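Local structure of DNA polymerase (Pyrobaculum calidifontis, 5MDN) at residues P408-S414 with R595-A601. The protein probably catalyses template-directed DNA synthesis, adding deoxyribonucleotides from their triphosphates to a growing strand with release of diphosphate, as a family B DNA polymerase. Numbering follows the deposited sequence.
Sequences PKPGLYS and RVLFTEA
Gly411 and Tyr413 pair with Phe598 and Val596 as strands 411-413 and 595-598 run antiparallel, their axes 4.8 Å apart at closest approach. The pairing illustrates how an edge strand is attached: 411-413 is the outermost strand of a four-stranded antiparallel sheet in the polymerase part of this family B enzyme, away from its magnesium sites. Two backbone bonds join Tyr413 and Val596; Phe598 N donates to Gly411 O, while the return bond from Gly411 N to Phe598 O is weak.

The two faces of the pair are built differently. On that of Tyr413, Val596 and Phe598, the CB of Pro408 sits over one face of the Phe598 ring, 4.2 Å from its centroid and offset toward the rim, in a CH-pi contact, while Tyr605 meets the same ring. With CG anti to the carbonyl carbon (chi1 -56°), the Tyr413 ring lies back along its own strand, CE1 reaching Phe598 CD1 at 4.2 Å.

On the other face, Leu412 CD2 rests against the aliphatic part of Arg595, 4.0 Å from CD, and both Leu412 and Leu597 pack on helix 628-643. Arg595 NE donates to Ser414 OG (3.1 Å), which lies in the guanidinium plane, and NH1 bonds to Leu642 O of that helix. Were Arg595 replaced by an alanine, Ser414 OG would probably lose its cross-strand donor, the Leu642 carbonyl this partner, and Leu412 the cover on one flank. Where the chain enters the edge strand, Tyr413 OH donates to Lys409 O, 2.5 Å away and in the plane of the tyrosine ring.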
ATOM      1  N   PRO A 408      -5.274 -24.157  14.679  1.00 79.79           N
ATOM      2  CA  PRO A 408      -6.165 -23.885  15.809  1.00 79.88           C
ATOM      3  C   PRO A 408      -7.434 -24.724  15.756  1.00 79.47           C
ATOM      4  O   PRO A 408      -7.798 -25.304  14.730  1.00 80.26           O
ATOM      5  CB  PRO A 408      -6.488 -22.398  15.641  1.00 80.86           C
ATOM      6  CG  PRO A 408      -6.457 -22.198  14.157  1.00 79.16           C
ATOM      7  CD  PRO A 408      -5.425 -23.161  13.604  1.00 80.03           C
ATOM      8  N   LYS A 409      -8.110 -24.779  16.902  1.00 82.36           N
ATOM      9  CA  LYS A 409      -9.431 -25.387  16.972  1.00 80.45           C
ATOM     10  C   LYS A 409     -10.466 -24.292  16.758  1.00 74.44           C
ATOM     11  O   LYS A 409     -10.471 -23.312  17.515  1.00 66.94           O
ATOM     12  CB  LYS A 409      -9.669 -26.032  18.332  1.00 83.73           C
ATOM     13  CG  LYS A 409      -8.514 -26.816  18.969  1.00 85.92           C
ATOM     14  CD  LYS A 409      -7.657 -27.646  18.032  1.00 87.08           C
ATOM     15  CE  LYS A 409      -6.385 -28.054  18.774  1.00 86.03           C
ATOM     16  NZ  LYS A 409      -5.390 -28.755  17.920  1.00 85.78           N
ATOM     17  N   PRO A 410     -11.331 -24.387  15.748  1.00 77.05           N
ATOM     18  CA  PRO A 410     -12.357 -23.349  15.573  1.00 75.00           C
ATOM     19  C   PRO A 410     -13.236 -23.241  16.811  1.00 73.73           C
ATOM     20  O   PRO A 410     -13.762 -24.239  17.310  1.00 73.91           O
ATOM     21  CB  PRO A 410     -13.148 -23.833  14.353  1.00 73.57           C
ATOM     22  CG  PRO A 410     -12.199 -24.711  13.608  1.00 74.39           C
ATOM     23  CD  PRO A 410     -11.339 -25.370  14.651  1.00 76.35           C
ATOM     24  N   GLY A 411     -13.398 -22.019  17.302  1.00 71.40           N
ATOM     25  CA  GLY A 411     -14.189 -21.796  18.493  1.00 70.79           C
ATOM     26  C   GLY A 411     -13.863 -20.457  19.125  1.00 70.06           C
ATOM     27  O   GLY A 411     -13.136 -19.637  18.563  1.00 71.58           O
ATOM     28  N   LEU A 412     -14.428 -20.259  20.315  1.00 62.65           N
ATOM     29  CA  LEU A 412     -14.334 -19.004  21.045  1.00 64.50           C
ATOM     30  C   LEU A 412     -13.266 -19.099  22.129  1.00 63.03           C
ATOM     31  O   LEU A 412     -13.193 -20.093  22.857  1.00 71.06           O
ATOM     32  CB  LEU A 412     -15.685 -18.649  21.670  1.00 65.24           C
ATOM     33  CG  LEU A 412     -15.914 -17.223  22.169  1.00 66.63           C
ATOM     34  CD1 LEU A 412     -16.071 -16.266  21.003  1.00 67.10           C
ATOM     35  CD2 LEU A 412     -17.136 -17.172  23.077  1.00 66.74           C
ATOM     36  N   TYR A 413     -12.439 -18.058  22.229  1.00 67.62           N
ATOM     37  CA  TYR A 413     -11.367 -17.995  23.213  1.00 66.37           C
ATOM     38  C   TYR A 413     -11.348 -16.609  23.842  1.00 67.88           C
ATOM     39  O   TYR A 413     -11.463 -15.603  23.138  1.00 70.24           O
ATOM     40  CB  TYR A 413      -9.999 -18.295  22.584  1.00 63.72           C
ATOM     41  CG  TYR A 413      -9.917 -19.627  21.873  1.00 61.09           C
ATOM     42  CD1 TYR A 413     -10.275 -19.743  20.536  1.00 62.15           C
ATOM     43  CD2 TYR A 413      -9.477 -20.766  22.535  1.00 58.24           C
ATOM     44  CE1 TYR A 413     -10.200 -20.955  19.879  1.00 61.59           C
ATOM     45  CE2 TYR A 413      -9.400 -21.983  21.886  1.00 58.60           C
ATOM     46  CZ  TYR A 413      -9.763 -22.071  20.559  1.00 59.66           C
ATOM     47  OH  TYR A 413      -9.684 -23.281  19.909  1.00 57.29           O
ATOM     48  N   SER A 414     -11.198 -16.562  25.163  1.00 65.59           N
ATOM     49  CA  SER A 414     -11.210 -15.314  25.915  1.00 68.71           C
ATOM     50  C   SER A 414      -9.816 -14.995  26.443  1.00 70.99           C
ATOM     51  O   SER A 414      -9.065 -15.899  26.822  1.00 72.45           O
ATOM     52  CB  SER A 414     -12.203 -15.387  27.080  1.00 68.06           C
ATOM     53  OG  SER A 414     -13.524 -15.592  26.611  1.00 67.17           O
ATOM     54  N   ARG A 595     -11.536 -11.172  23.544  1.00 61.73           N
ATOM     55  CA  ARG A 595     -12.093 -12.427  23.062  1.00 62.32           C
ATOM     56  C   ARG A 595     -11.753 -12.582  21.586  1.00 60.26           C
ATOM     57  O   ARG A 595     -11.597 -11.596  20.863  1.00 61.30           O
ATOM     58  CB  ARG A 595     -13.608 -12.490  23.303  1.00 63.64           C
ATOM     59  CG  ARG A 595     -14.116 -13.873  23.683  1.00 64.29           C
ATOM     60  CD  ARG A 595     -15.415 -13.837  24.483  1.00 65.14           C
ATOM     61  NE  ARG A 595     -15.253 -13.182  25.779  1.00 66.80           N
ATOM     62  CZ  ARG A 595     -15.739 -11.984  26.090  1.00 69.67           C
ATOM     63  NH1 ARG A 595     -16.434 -11.289  25.202  1.00 71.10           N
ATOM     64  NH2 ARG A 595     -15.532 -11.485  27.302  1.00 70.88           N
ATOM     65  N   VAL A 596     -11.646 -13.835  21.146  1.00 61.07           N
ATOM     66  CA  VAL A 596     -11.247 -14.174  19.781  1.00 60.61           C
ATOM     67  C   VAL A 596     -12.137 -15.303  19.283  1.00 59.45           C
ATOM     68  O   VAL A 596     -12.482 -16.217  20.039  1.00 56.81           O
ATOM     69  CB  VAL A 596      -9.758 -14.587  19.696  1.00 60.93           C
ATOM     70  CG1 VAL A 596      -9.398 -15.055  18.292  1.00 59.66           C
ATOM     71  CG2 VAL A 596      -8.860 -13.441  20.099  1.00 61.00           C
ATOM     72  N   LEU A 597     -12.514 -15.234  18.009  1.00 61.36           N
ATOM     73  CA  LEU A 597     -13.360 -16.238  17.374  1.00 65.16           C
ATOM     74  C   LEU A 597     -12.661 -16.767  16.127  1.00 67.61           C
ATOM     75  O   LEU A 597     -12.531 -16.047  15.131  1.00 67.74           O
ATOM     76  CB  LEU A 597     -14.722 -15.648  17.027  1.00 65.35           C
ATOM     77  CG  LEU A 597     -15.602 -16.470  16.088  1.00 65.34           C
ATOM     78  CD1 LEU A 597     -16.002 -17.794  16.721  1.00 66.21           C
ATOM     79  CD2 LEU A 597     -16.820 -15.656  15.714  1.00 66.90           C
ATOM     80  N   PHE A 598     -12.223 -18.023  16.179  1.00 69.38           N
ATOM     81  CA  PHE A 598     -11.719 -18.720  15.003  1.00 72.99           C
ATOM     82  C   PHE A 598     -12.874 -19.459  14.339  1.00 79.98           C
ATOM     83  O   PHE A 598     -13.498 -20.331  14.956  1.00 87.24           O
ATOM     84  CB  PHE A 598     -10.604 -19.697  15.376  1.00 70.29           C
ATOM     85  CG  PHE A 598      -9.248 -19.060  15.506  1.00 67.21           C
ATOM     86  CD1 PHE A 598      -8.815 -18.550  16.719  1.00 65.77           C
ATOM     87  CD2 PHE A 598      -8.400 -18.986  14.412  1.00 65.35           C
ATOM     88  CE1 PHE A 598      -7.562 -17.970  16.836  1.00 64.51           C
ATOM     89  CE2 PHE A 598      -7.149 -18.409  14.522  1.00 65.58           C
ATOM     90  CZ  PHE A 598      -6.730 -17.899  15.735  1.00 63.99           C
ATOM     91  N   THR A 599     -13.160 -19.113  13.085  1.00 76.56           N
ATOM     92  CA  THR A 599     -14.236 -19.765  12.348  1.00 83.84           C
ATOM     93  C   THR A 599     -13.765 -21.027  11.636  1.00 89.38           C
ATOM     94  O   THR A 599     -14.522 -21.999  11.532  1.00 94.53           O
ATOM     95  CB  THR A 599     -14.848 -18.796  11.332  1.00 83.11           C
ATOM     96  OG1 THR A 599     -13.849 -18.398  10.384  1.00 81.86           O
ATOM     97  CG2 THR A 599     -15.394 -17.562  12.036  1.00 80.09           C
ATOM     98  N   GLU A 600     -12.530 -21.032  11.143  1.00 86.56           N
ATOM     99  CA  GLU A 600     -11.967 -22.171  10.438  1.00 86.34           C
ATOM    100  C   GLU A 600     -10.591 -22.477  11.010  1.00 84.64           C
ATOM    101  O   GLU A 600     -10.071 -21.748  11.859  1.00 86.35           O
ATOM    102  CB  GLU A 600     -11.879 -21.884   8.930  1.00 89.84           C
ATOM    103  CG  GLU A 600     -13.224 -21.535   8.312  1.00 92.66           C
ATOM    104  CD  GLU A 600     -13.110 -20.936   6.921  1.00 97.12           C
ATOM    105  OE1 GLU A 600     -11.980 -20.835   6.390  1.00101.60           O
ATOM    106  OE2 GLU A 600     -14.166 -20.559   6.363  1.00 98.00           O
ATOM    107  N   ALA A 601      -9.992 -23.565  10.532  1.00 83.69           N
ATOM    108  CA  ALA A 601      -8.678 -23.987  11.016  1.00 85.84           C
ATOM    109  C   ALA A 601      -7.545 -23.291  10.275  1.00 87.31           C
ATOM    110  O   ALA A 601      -6.544 -23.916   9.915  1.00 86.01           O
ATOM    111  CB  ALA A 601      -8.554 -25.501  10.899  1.00 85.08           C
TER